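Local coordinates for protein ECXA (Escherichia coli, PDB 4L63) that binds a zinc ion and probably acts as a metallopeptidase that cleaves peptide bonds, at residues N7-Y15 with G167-G175; L22-G30 with I107-R115. All blocks are in the same frame, centred on the assembly; numbering follows the deposited sequence.

Contact 1: residues N7-Y15 with G167-G175. With ZN (zinc ion), chain G.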
ATOM      1  N   ASN A   7       1.738  10.680  -7.657  1.00 28.20           N
ATOM      2  CA  ASN A   7       2.695   9.574  -7.524  1.00 27.89           C
ATOM      3  C   ASN A   7       3.999   9.839  -8.260  1.00 31.27           C
ATOM      4  O   ASN A   7       5.080   9.533  -7.756  1.00 29.85           O
ATOM      5  CB  ASN A   7       2.062   8.278  -8.034  1.00 26.95           C
ATOM      6  CG  ASN A   7       1.022   7.742  -7.073  1.00 27.57           C
ATOM      7  OD1 ASN A   7       0.987   8.139  -5.902  1.00 30.71           O
ATOM      8  ND2 ASN A   7       0.165   6.844  -7.557  1.00 28.31           N
ATOM      9  N   GLU A   8       3.896  10.422  -9.448  1.00 28.10           N
ATOM     10  CA  GLU A   8       5.087  10.654 -10.268  1.00 30.95           C
ATOM     11  C   GLU A   8       6.102  11.562  -9.566  1.00 32.54           C
ATOM     12  O   GLU A   8       7.302  11.456  -9.803  1.00 31.50           O
ATOM     13  CB  GLU A   8       4.699  11.243 -11.626  1.00 37.37           C
ATOM     14  CG  GLU A   8       5.876  11.404 -12.616  1.00 46.77           C
ATOM     15  CD  GLU A   8       6.610  10.100 -12.929  1.00 58.39           C
ATOM     16  OE1 GLU A   8       6.023   9.007 -12.762  1.00 59.36           O
ATOM     17  OE2 GLU A   8       7.785  10.172 -13.362  1.00 60.82           O
ATOM     18  N   GLU A   9       5.627  12.430  -8.677  1.00 31.80           N
ATOM     19  CA  GLU A   9       6.533  13.322  -7.934  1.00 31.73           C
ATOM     20  C   GLU A   9       7.061  12.713  -6.634  1.00 35.89           C
ATOM     21  O   GLU A   9       7.911  13.311  -5.972  1.00 33.48           O
ATOM     22  CB  GLU A   9       5.827  14.646  -7.624  1.00 36.38           C
ATOM     23  CG  GLU A   9       5.466  15.450  -8.867  1.00 44.32           C
ATOM     24  CD  GLU A   9       4.704  16.726  -8.536  1.00 60.41           C
ATOM     25  OE1 GLU A   9       4.911  17.279  -7.434  1.00 62.90           O
ATOM     26  OE2 GLU A   9       3.878  17.161  -9.370  1.00 57.60           O
ATOM     27  N   LYS A  10       6.557  11.534  -6.275  1.00 31.24           N
ATOM     28  CA  LYS A  10       7.023  10.812  -5.088  1.00 31.75           C
ATOM     29  C   LYS A  10       7.882   9.615  -5.469  1.00 31.48           C
ATOM     30  O   LYS A  10       8.305   8.852  -4.598  1.00 32.93           O
ATOM     31  CB  LYS A  10       5.846  10.311  -4.245  1.00 31.36           C
ATOM     32  CG  LYS A  10       4.832  11.348  -3.874  1.00 46.07           C
ATOM     33  CD  LYS A  10       3.819  10.785  -2.883  1.00 39.65           C
ATOM     34  CE  LYS A  10       2.888   9.717  -3.491  1.00 34.75           C
ATOM     35  NZ  LYS A  10       1.837   9.334  -2.459  1.00 32.34           N
ATOM     36  N   LYS A  11       8.087   9.429  -6.769  1.00 30.90           N
ATOM     37  CA  LYS A  11       8.837   8.285  -7.288  1.00 30.84           C
ATOM     38  C   LYS A  11      10.317   8.558  -7.155  1.00 32.26           C
ATOM     39  O   LYS A  11      10.776   9.626  -7.544  1.00 32.94           O
ATOM     40  CB  LYS A  11       8.479   8.026  -8.759  1.00 30.03           C
ATOM     41  CG  LYS A  11       9.204   6.850  -9.385  1.00 30.24           C
ATOM     42  CD  LYS A  11       8.896   6.778 -10.887  1.00 39.28           C
ATOM     43  CE  LYS A  11       7.504   6.223 -11.136  1.00 44.64           C
ATOM     44  NZ  LYS A  11       7.148   6.251 -12.582  1.00 52.80           N
ATOM     45  N   VAL A  12      11.058   7.587  -6.631  1.00 32.91           N
ATOM     46  CA  VAL A  12      12.474   7.758  -6.357  1.00 34.55           C
ATOM     47  C   VAL A  12      13.253   6.708  -7.129  1.00 34.96           C
ATOM     48  O   VAL A  12      12.908   5.526  -7.090  1.00 34.47           O
ATOM     49  CB  VAL A  12      12.775   7.634  -4.845  1.00 35.59           C
ATOM     50  CG1 VAL A  12      14.289   7.708  -4.574  1.00 37.54           C
ATOM     51  CG2 VAL A  12      12.021   8.713  -4.084  1.00 35.54           C
ATOM     52  N   ILE A  13      14.292   7.149  -7.828  1.00 36.08           N
ATOM     53  CA  ILE A  13      15.065   6.283  -8.700  1.00 36.81           C
ATOM     54  C   ILE A  13      16.496   6.182  -8.196  1.00 38.92           C
ATOM     55  O   ILE A  13      17.137   7.201  -7.951  1.00 40.00           O
ATOM     56  CB  ILE A  13      15.074   6.800 -10.149  1.00 36.69           C
ATOM     57  CG1 ILE A  13      13.639   7.014 -10.659  1.00 34.82           C
ATOM     58  CG2 ILE A  13      15.887   5.875 -11.058  1.00 37.78           C
ATOM     59  CD1 ILE A  13      12.782   5.760 -10.637  1.00 33.70           C
ATOM     60  N   GLY A  14      16.983   4.954  -8.043  1.00 39.70           N
ATOM     61  CA  GLY A  14      18.328   4.720  -7.543  1.00 41.95           C
ATOM     62  C   GLY A  14      19.227   4.237  -8.664  1.00 44.20           C
ATOM     63  O   GLY A  14      18.740   3.750  -9.686  1.00 42.49           O
ATOM     64  N   TYR A  15      20.533   4.363  -8.495  1.00 45.63           N
ATOM     65  CA  TYR A  15      21.504   4.000  -9.515  1.00 47.43           C
ATOM     66  C   TYR A  15      21.888   2.545  -9.431  1.00 48.55           C
ATOM     67  O   TYR A  15      22.479   2.146  -8.474  1.00 49.92           O
ATOM     68  CB  TYR A  15      22.738   4.860  -9.309  1.00 49.77           C
ATOM     69  CG  TYR A  15      23.557   5.150 -10.544  1.00 51.42           C
ATOM     70  CD1 TYR A  15      24.233   6.326 -10.679  1.00 52.36           C
ATOM     71  CD2 TYR A  15      23.647   4.241 -11.548  1.00 57.31           C
ATOM     72  CE1 TYR A  15      24.972   6.593 -11.794  1.00 54.11           C
ATOM     73  CE2 TYR A  15      24.387   4.499 -12.668  1.00 59.20           C
ATOM     74  CZ  TYR A  15      25.048   5.673 -12.778  1.00 54.91           C
ATOM     75  OH  TYR A  15      25.789   5.909 -13.903  1.00 56.94           O
ATOM     76  N   GLY A 167      23.482   8.261  -4.441  1.00 47.20           N
ATOM     77  CA  GLY A 167      23.062   7.184  -5.322  1.00 45.43           C
ATOM     78  C   GLY A 167      21.676   7.335  -5.927  1.00 44.36           C
ATOM     79  O   GLY A 167      21.163   6.401  -6.563  1.00 41.13           O
ATOM     80  N   LEU A 168      21.058   8.496  -5.740  1.00 42.03           N
ATOM     81  CA  LEU A 168      19.748   8.730  -6.345  1.00 39.72           C
ATOM     82  C   LEU A 168      19.872   9.413  -7.702  1.00 39.83           C
ATOM     83  O   LEU A 168      20.836  10.141  -7.969  1.00 41.74           O
ATOM     84  CB  LEU A 168      18.864   9.569  -5.423  1.00 39.60           C
ATOM     85  CG  LEU A 168      18.592   8.936  -4.058  1.00 40.10           C
ATOM     86  CD1 LEU A 168      17.601   9.776  -3.268  1.00 38.74           C
ATOM     87  CD2 LEU A 168      18.093   7.504  -4.211  1.00 38.11           C
ATOM     88  N   LEU A 169      18.892   9.161  -8.561  1.00 38.05           N
ATOM     89  CA  LEU A 169      18.808   9.826  -9.853  1.00 38.19           C
ATOM     90  C   LEU A 169      17.560  10.701  -9.836  1.00 38.91           C
ATOM     91  O   LEU A 169      17.073  11.054  -8.760  1.00 36.83           O
ATOM     92  CB  LEU A 169      18.782   8.797 -10.986  1.00 37.64           C
ATOM     93  CG  LEU A 169      20.047   7.921 -11.042  1.00 42.33           C
ATOM     94  CD1 LEU A 169      19.841   6.717 -11.942  1.00 40.82           C
ATOM     95  CD2 LEU A 169      21.264   8.724 -11.505  1.00 47.15           C
ATOM     96  N   HIS A 170      17.037  11.058 -11.007  1.00 36.81           N
ATOM     97  CA  HIS A 170      15.822  11.876 -11.053  1.00 36.12           C
ATOM     98  C   HIS A 170      14.565  11.031 -11.073  1.00 34.20           C
ATOM     99  O   HIS A 170      14.592   9.891 -11.529  1.00 33.59           O
ATOM    100  CB  HIS A 170      15.828  12.782 -12.278  1.00 37.19           C
ATOM    101  CG  HIS A 170      16.940  13.780 -12.276  1.00 39.37           C
ATOM    102  ND1 HIS A 170      17.675  14.072 -13.402  1.00 40.84           N
ATOM    103  CD2 HIS A 170      17.442  14.550 -11.284  1.00 40.61           C
ATOM    104  CE1 HIS A 170      18.590  14.978 -13.104  1.00 42.88           C
ATOM    105  NE2 HIS A 170      18.466  15.287 -11.826  1.00 42.81           N
ATOM    106  N   ASN A 171      13.461  11.621 -10.622  1.00 33.64           N
ATOM    107  CA  ASN A 171      12.182  10.905 -10.500  1.00 32.08           C
ATOM    108  C   ASN A 171      11.748  10.197 -11.775  1.00 31.60           C
ATOM    109  O   ASN A 171      11.130   9.131 -11.714  1.00 31.70           O
ATOM    110  CB  ASN A 171      11.079  11.871 -10.039  1.00 32.11           C
ATOM    111  CG  ASN A 171      10.633  12.838 -11.131  1.00 33.00           C
ATOM    112  OD1 ASN A 171      11.434  13.602 -11.665  1.00 34.37           O
ATOM    113  ND2 ASN A 171       9.326  12.846 -11.425  1.00 32.53           N
ATOM    114  N   ASN A 172      12.081  10.768 -12.931  1.00 32.64           N
ATOM    115  CA  ASN A 172      11.566  10.235 -14.184  1.00 32.59           C
ATOM    116  C   ASN A 172      12.591   9.433 -14.974  1.00 33.17           C
ATOM    117  O   ASN A 172      12.438   9.238 -16.189  1.00 33.81           O
ATOM    118  CB  ASN A 172      11.019  11.374 -15.059  1.00 40.81           C
ATOM    119  CG  ASN A 172      12.037  12.491 -15.280  1.00 46.87           C
ATOM    120  OD1 ASN A 172      13.230  12.335 -14.995  1.00 38.70           O
ATOM    121  ND2 ASN A 172      11.568  13.617 -15.822  1.00 46.20           N
ATOM    122  N   GLU A 173      13.635   8.959 -14.295  1.00 33.25           N
ATOM    123  CA  GLU A 173      14.724   8.284 -15.002  1.00 34.23           C
ATOM    124  C   GLU A 173      14.766   6.772 -14.786  1.00 37.86           C
ATOM    125  O   GLU A 173      15.775   6.122 -15.084  1.00 34.60           O
ATOM    126  CB  GLU A 173      16.062   8.921 -14.621  1.00 35.58           C
ATOM    127  CG  GLU A 173      16.273  10.261 -15.333  1.00 39.12           C
ATOM    128  CD  GLU A 173      17.441  11.065 -14.796  1.00 50.34           C
ATOM    129  OE1 GLU A 173      18.008  10.685 -13.746  1.00 49.40           O
ATOM    130  OE2 GLU A 173      17.787  12.085 -15.438  1.00 46.58           O
ATOM    131  N   GLY A 174      13.654   6.213 -14.311  1.00 33.17           N
ATOM    132  CA  GLY A 174      13.509   4.771 -14.244  1.00 31.93           C
ATOM    133  C   GLY A 174      13.671   4.167 -15.632  1.00 32.93           C
ATOM    134  O   GLY A 174      13.002   4.585 -16.576  1.00 34.54           O
ATOM    135  N   GLY A 175      14.573   3.202 -15.760  1.00 33.85           N
ATOM    136  CA  GLY A 175      14.784   2.520 -17.022  1.00 40.26           C
ATOM    137  C   GLY A 175      15.761   3.221 -17.954  1.00 45.96           C
ATOM    138  O   GLY A 175      16.122   2.671 -18.994  1.00 41.94           O
TER
HETATM  139 ZN    ZN G 301      19.926  16.311 -10.750  1.00 56.60          ZN
HETATM  140  O   HOH W   1      14.834   9.905  -7.591  1.00 40.85           O
HETATM  141  O   HOH W   2      21.807  17.880 -11.205  1.00 50.71           O
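G14 and L168 form a single antiparallel bridge, a non-hydrogen-bonded pair with CA atoms 4.4 Å apart, flanked by L169 N to I13 O (2.7 Å, nearly straight at 173°) and Y15 N to G167 O. Next to the bridge, a water spans the two segments, accepting from I13 N and donating to L169 O. Beyond it the chain turns at H170-E173, and the I13 side chain packs into this turn, with CG1 3.2 Å from H170 O and CG2 and CD1 against the backbone at G174. The leucines go different ways: L168 CD2 meets V12 CG1 at 3.8 Å on the side of helix 228-239, while L169 CD2 lies 3.9 Å from Y15 CD1, near F178. This loop directly follows the helix of the metzincin signature HExxHxxGxxH, here H160 to H170: G167, at positive phi, closes a Schellman motif at the helix end, and H170 is the third zinc ligand beside H160 and H164. H170 NE2 binds the zinc at 2.1 Å. E173 OE2 accepts from H170 ND1, restraining the ring's rotation, while OE1 takes the backbone H170 N; both donors come from above the carboxylate plane. At the far end of the contact N171 ND2 gives E8 O a bond of 2.9 Å, with E8 O close to the amide plane but the donor 42° above the carbonyl plane. A chi1 of 73°, which tucks CG between backbone N and carbonyl carbon, brings the amide to the carbonyl of E8, and N201 N holds N171 OD1. K11 lays its aliphatic chain beside N171 O, CD at 3.3 Å, then bends at chi3 so that NZ reaches the syn lone pair of E8 OE1 in a salt bridge.

Contact 2: residues L22-G30 with I107-R115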
ATOM      1  N   LEU A  22      21.739  -2.537  -7.382  1.00 51.31           N
ATOM      2  CA  LEU A  22      21.866  -1.178  -6.881  1.00 53.88           C
ATOM      3  C   LEU A  22      23.243  -0.948  -6.287  1.00 57.98           C
ATOM      4  O   LEU A  22      23.751  -1.785  -5.547  1.00 58.27           O
ATOM      5  CB  LEU A  22      20.788  -0.890  -5.834  1.00 48.72           C
ATOM      6  CG  LEU A  22      19.366  -0.910  -6.395  1.00 45.97           C
ATOM      7  CD1 LEU A  22      18.356  -1.166  -5.290  1.00 48.74           C
ATOM      8  CD2 LEU A  22      19.085   0.402  -7.099  1.00 44.60           C
ATOM      9  N   TYR A  23      23.850   0.188  -6.614  1.00 58.01           N
ATOM     10  CA  TYR A  23      25.124   0.534  -6.007  1.00 56.75           C
ATOM     11  C   TYR A  23      24.951   0.678  -4.494  1.00 63.30           C
ATOM     12  O   TYR A  23      23.938   1.180  -3.999  1.00 55.60           O
ATOM     13  CB  TYR A  23      25.703   1.806  -6.637  1.00 57.27           C
ATOM     14  CG  TYR A  23      26.327   1.542  -7.992  1.00 60.72           C
ATOM     15  CD1 TYR A  23      27.594   0.977  -8.093  1.00 61.88           C
ATOM     16  CD2 TYR A  23      25.644   1.833  -9.169  1.00 56.82           C
ATOM     17  CE1 TYR A  23      28.169   0.717  -9.324  1.00 63.41           C
ATOM     18  CE2 TYR A  23      26.212   1.577 -10.409  1.00 58.30           C
ATOM     19  CZ  TYR A  23      27.478   1.018 -10.479  1.00 61.63           C
ATOM     20  OH  TYR A  23      28.056   0.758 -11.705  1.00 63.44           O
ATOM     21  N   ASN A  24      25.936   0.173  -3.770  1.00 59.62           N
ATOM     22  CA  ASN A  24      25.941   0.184  -2.319  1.00 60.41           C
ATOM     23  C   ASN A  24      26.810   1.335  -1.840  1.00 66.55           C
ATOM     24  O   ASN A  24      28.038   1.243  -1.902  1.00 65.03           O
ATOM     25  CB  ASN A  24      26.467  -1.155  -1.800  1.00 62.72           C
ATOM     26  CG  ASN A  24      26.298  -1.320  -0.305  1.00 63.49           C
ATOM     27  OD1 ASN A  24      26.492  -0.385   0.466  1.00 63.98           O
ATOM     28  ND2 ASN A  24      25.948  -2.529   0.114  1.00 64.11           N
ATOM     29  N   ILE A  25      26.195   2.419  -1.372  1.00 60.62           N
ATOM     30  CA  ILE A  25      26.975   3.605  -1.020  1.00 62.30           C
ATOM     31  C   ILE A  25      27.749   3.401   0.286  1.00 65.92           C
ATOM     32  O   ILE A  25      28.677   4.153   0.587  1.00 68.14           O
ATOM     33  CB  ILE A  25      26.095   4.875  -0.918  1.00 60.17           C
ATOM     34  CG1 ILE A  25      25.072   4.761   0.213  1.00 58.91           C
ATOM     35  CG2 ILE A  25      25.418   5.177  -2.263  1.00 57.70           C
ATOM     36  CD1 ILE A  25      24.397   6.079   0.542  1.00 57.74           C
ATOM     37  N   THR A  26      27.384   2.375   1.049  1.00 65.67           N
ATOM     38  CA  THR A  26      28.166   2.008   2.227  1.00 68.41           C
ATOM     39  C   THR A  26      29.471   1.362   1.773  1.00 71.44           C
ATOM     40  O   THR A  26      30.541   1.668   2.297  1.00 74.50           O
ATOM     41  CB  THR A  26      27.405   1.044   3.164  1.00 67.98           C
ATOM     42  OG1 THR A  26      26.223   1.683   3.665  1.00 65.61           O
ATOM     43  CG2 THR A  26      28.285   0.637   4.347  1.00 71.58           C
ATOM     44  N   SER A  27      29.378   0.471   0.790  1.00 73.70           N
ATOM     45  CA  SER A  27      30.562  -0.170   0.221  1.00 76.70           C
ATOM     46  C   SER A  27      31.431   0.832  -0.533  1.00 82.11           C
ATOM     47  O   SER A  27      32.660   0.761  -0.492  1.00 78.25           O
ATOM     48  CB  SER A  27      30.162  -1.306  -0.722  1.00 79.31           C
ATOM     49  OG  SER A  27      29.316  -2.237  -0.078  1.00 83.41           O
ATOM     50  N   ILE A  28      30.782   1.764  -1.224  1.00 72.16           N
ATOM     51  CA  ILE A  28      31.485   2.723  -2.066  1.00 73.09           C
ATOM     52  C   ILE A  28      32.236   3.774  -1.245  1.00 80.95           C
ATOM     53  O   ILE A  28      33.403   4.056  -1.514  1.00 78.27           O
ATOM     54  CB  ILE A  28      30.511   3.427  -3.043  1.00 69.72           C
ATOM     55  CG1 ILE A  28      29.996   2.433  -4.088  1.00 68.24           C
ATOM     56  CG2 ILE A  28      31.197   4.588  -3.738  1.00 70.85           C
ATOM     57  CD1 ILE A  28      28.856   2.973  -4.955  1.00 64.80           C
ATOM     58  N   TYR A  29      31.578   4.340  -0.239  1.00 74.11           N
ATOM     59  CA  TYR A  29      32.173   5.428   0.533  1.00 76.14           C
ATOM     60  C   TYR A  29      32.786   4.978   1.862  1.00 79.84           C
ATOM     61  O   TYR A  29      33.583   5.701   2.465  1.00 81.76           O
ATOM     62  CB  TYR A  29      31.127   6.510   0.801  1.00 73.53           C
ATOM     63  CG  TYR A  29      30.571   7.152  -0.452  1.00 76.21           C
ATOM     64  CD1 TYR A  29      31.418   7.606  -1.461  1.00 72.49           C
ATOM     65  CD2 TYR A  29      29.202   7.302  -0.628  1.00 67.51           C
ATOM     66  CE1 TYR A  29      30.915   8.195  -2.606  1.00 70.47           C
ATOM     67  CE2 TYR A  29      28.686   7.890  -1.773  1.00 65.46           C
ATOM     68  CZ  TYR A  29      29.545   8.333  -2.759  1.00 70.40           C
ATOM     69  OH  TYR A  29      29.033   8.918  -3.896  1.00 65.14           O
ATOM     70  N   GLY A  30      32.420   3.781   2.304  1.00 78.76           N
ATOM     71  CA  GLY A  30      32.734   3.342   3.652  1.00 81.15           C
ATOM     72  C   GLY A  30      31.538   3.639   4.537  1.00 78.90           C
ATOM     73  O   GLY A  30      30.576   4.269   4.083  1.00 78.86           O
ATOM     74  N   ILE A 107      28.982  14.069 -10.409  1.00 68.00           N
ATOM     75  CA  ILE A 107      29.429  12.812 -10.996  1.00 68.00           C
ATOM     76  C   ILE A 107      29.446  11.700  -9.952  1.00 73.24           C
ATOM     77  O   ILE A 107      30.253  11.728  -9.022  1.00 70.40           O
ATOM     78  CB  ILE A 107      30.836  12.923 -11.602  1.00 71.18           C
ATOM     79  CG1 ILE A 107      30.873  13.973 -12.711  1.00 71.49           C
ATOM     80  CG2 ILE A 107      31.293  11.569 -12.126  1.00 71.30           C
ATOM     81  CD1 ILE A 107      32.211  14.014 -13.446  1.00 75.92           C
ATOM     82  N   PHE A 108      28.560  10.721 -10.107  1.00 65.35           N
ATOM     83  CA  PHE A 108      28.534   9.575  -9.204  1.00 65.34           C
ATOM     84  C   PHE A 108      29.581   8.559  -9.621  1.00 67.38           C
ATOM     85  O   PHE A 108      29.509   7.985 -10.710  1.00 66.17           O
ATOM     86  CB  PHE A 108      27.150   8.920  -9.174  1.00 62.03           C
ATOM     87  CG  PHE A 108      27.040   7.779  -8.192  1.00 62.10           C
ATOM     88  CD1 PHE A 108      26.917   8.024  -6.832  1.00 62.85           C
ATOM     89  CD2 PHE A 108      27.060   6.463  -8.630  1.00 61.56           C
ATOM     90  CE1 PHE A 108      26.811   6.976  -5.927  1.00 63.08           C
ATOM     91  CE2 PHE A 108      26.950   5.413  -7.734  1.00 61.78           C
ATOM     92  CZ  PHE A 108      26.830   5.670  -6.379  1.00 62.57           C
ATOM     93  N   ASP A 109      30.551   8.339  -8.742  1.00 69.83           N
ATOM     94  CA  ASP A 109      31.671   7.452  -9.027  1.00 72.01           C
ATOM     95  C   ASP A 109      31.705   6.266  -8.066  1.00 72.36           C
ATOM     96  O   ASP A 109      31.953   6.432  -6.870  1.00 73.77           O
ATOM     97  CB  ASP A 109      32.987   8.229  -8.957  1.00 77.01           C
ATOM     98  CG  ASP A 109      34.198   7.342  -9.147  1.00 78.06           C
ATOM     99  OD1 ASP A 109      34.087   6.318  -9.855  1.00 77.09           O
ATOM    100  OD2 ASP A 109      35.264   7.672  -8.587  1.00 94.84           O
ATOM    101  N   PRO A 110      31.458   5.059  -8.594  1.00 71.21           N
ATOM    102  CA  PRO A 110      31.436   3.830  -7.792  1.00 71.52           C
ATOM    103  C   PRO A 110      32.770   3.533  -7.100  1.00 75.26           C
ATOM    104  O   PRO A 110      32.809   2.721  -6.175  1.00 75.76           O
ATOM    105  CB  PRO A 110      31.101   2.750  -8.825  1.00 70.00           C
ATOM    106  CG  PRO A 110      30.350   3.484  -9.900  1.00 67.66           C
ATOM    107  CD  PRO A 110      31.020   4.821  -9.981  1.00 69.37           C
ATOM    108  N   SER A 111      33.843   4.183  -7.540  1.00 77.41           N
ATOM    109  CA  SER A 111      35.141   4.024  -6.892  1.00 86.68           C
ATOM    110  C   SER A 111      35.227   4.839  -5.603  1.00 87.38           C
ATOM    111  O   SER A 111      36.120   4.624  -4.785  1.00 92.88           O
ATOM    112  CB  SER A 111      36.271   4.427  -7.843  1.00 87.68           C
ATOM    113  OG  SER A 111      36.407   3.485  -8.892  1.00 88.76           O
ATOM    114  N   GLY A 112      34.300   5.775  -5.430  1.00 81.25           N
ATOM    115  CA  GLY A 112      34.248   6.582  -4.225  1.00 81.21           C
ATOM    116  C   GLY A 112      34.562   8.048  -4.447  1.00 82.24           C
ATOM    117  O   GLY A 112      34.220   8.888  -3.616  1.00 82.32           O
ATOM    118  N   ASN A 113      35.218   8.358  -5.564  1.00 85.18           N
ATOM    119  CA  ASN A 113      35.564   9.741  -5.886  1.00 84.92           C
ATOM    120  C   ASN A 113      34.441  10.477  -6.618  1.00 81.92           C
ATOM    121  O   ASN A 113      34.624  10.967  -7.736  1.00 81.47           O
ATOM    122  CB  ASN A 113      36.844   9.796  -6.720  1.00 87.21           C
ATOM    123  CG  ASN A 113      37.382  11.204  -6.850  1.00101.59           C
ATOM    124  OD1 ASN A 113      37.205  12.030  -5.955  1.00107.54           O
ATOM    125  ND2 ASN A 113      38.030  11.491  -7.973  1.00 98.88           N
ATOM    126  N   SER A 114      33.279  10.547  -5.975  1.00 79.00           N
ATOM    127  CA  SER A 114      32.146  11.284  -6.511  1.00 76.54           C
ATOM    128  C   SER A 114      32.388  12.779  -6.354  1.00 80.12           C
ATOM    129  O   SER A 114      32.867  13.231  -5.310  1.00 79.87           O
ATOM    130  CB  SER A 114      30.852  10.869  -5.806  1.00 73.44           C
ATOM    131  OG  SER A 114      30.472   9.564  -6.198  1.00 71.74           O
ATOM    132  N   ARG A 115      32.077  13.544  -7.395  1.00 78.45           N
ATOM    133  CA  ARG A 115      32.352  14.971  -7.379  1.00 78.40           C
ATOM    134  C   ARG A 115      31.096  15.800  -7.606  1.00 77.06           C
ATOM    135  O   ARG A 115      30.324  15.548  -8.533  1.00 75.56           O
ATOM    136  CB  ARG A 115      33.412  15.324  -8.430  1.00 79.68           C
ATOM    137  CG  ARG A 115      34.280  14.151  -8.874  1.00 81.15           C
ATOM    138  CD  ARG A 115      35.283  14.574  -9.937  1.00 82.68           C
ATOM    139  NE  ARG A 115      34.628  15.056 -11.152  1.00 84.66           N
ATOM    140  CZ  ARG A 115      35.190  15.888 -12.023  1.00 86.94           C
ATOM    141  NH1 ARG A 115      34.520  16.281 -13.098  1.00 87.39           N
ATOM    142  NH2 ARG A 115      36.423  16.331 -11.819  1.00 89.87           N
TER
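The F108 ring reaches in among Y23, I25, I28 and Y29 of 22-30. With CG anti to the backbone N (chi1 -176°), it presents its edge to the face of Y23 in an offset edge-to-face pair, centroids 5.8 Å apart and planes at 67°. P110 meets the same tyrosine, CG lying 3.6 Å from Y23 CE1, and the Y23 hydroxyl is bonded to H180 O. From helix 25-29, I28 extends CD1 to within 3.7 Å of F108 CZ, while its CG2 sits 3.5 Å from P110 O and also touches G112 CA. The type I turn D109-G112 thus lies against I28 and Y29 at the end of this short helix, itself capped at its start by N24.

Polar contacts gather at the rim of the Y29 ring. S114 OG donates to Y29 OH at 2.8 Å, near the ring plane, and G112 O lies at the same edge, 3.5 Å from Y29 CE1. S114 OG in turn accepts from D109 N at 2.8 Å, almost straight at 177°, and Y29 OH is also bonded to I165 O. Each hydroxyl is therefore held by two partners, and the chain of hydrogen bonds ties the 107-115 hairpin loop to helix 25-29 and to the end of the zinc-binding helix.

Contact 2 is nested in the loop that contact 1 closes: 22-30 follows 7-15 closely, and 107-115 comes well before 167-175. Their centres are about 18 Å apart, yet they touch. Y15 O is bonded to Y23 N and the Y15 ring meets F108; G167, just past the end of helix 146-165, packs on F108, and I165 O at that end is bonded to Y29 of contact 2. Side chains of both contacts also rest on helix 228-239. Contact 1 belongs to the small antiparallel sheet, contact 2 to the 104-107/115-119 hairpin of the mixed sheet; Y15, Y23 and F108 bring them together. The side chain of F108 lies about 10 Å from the zinc ion.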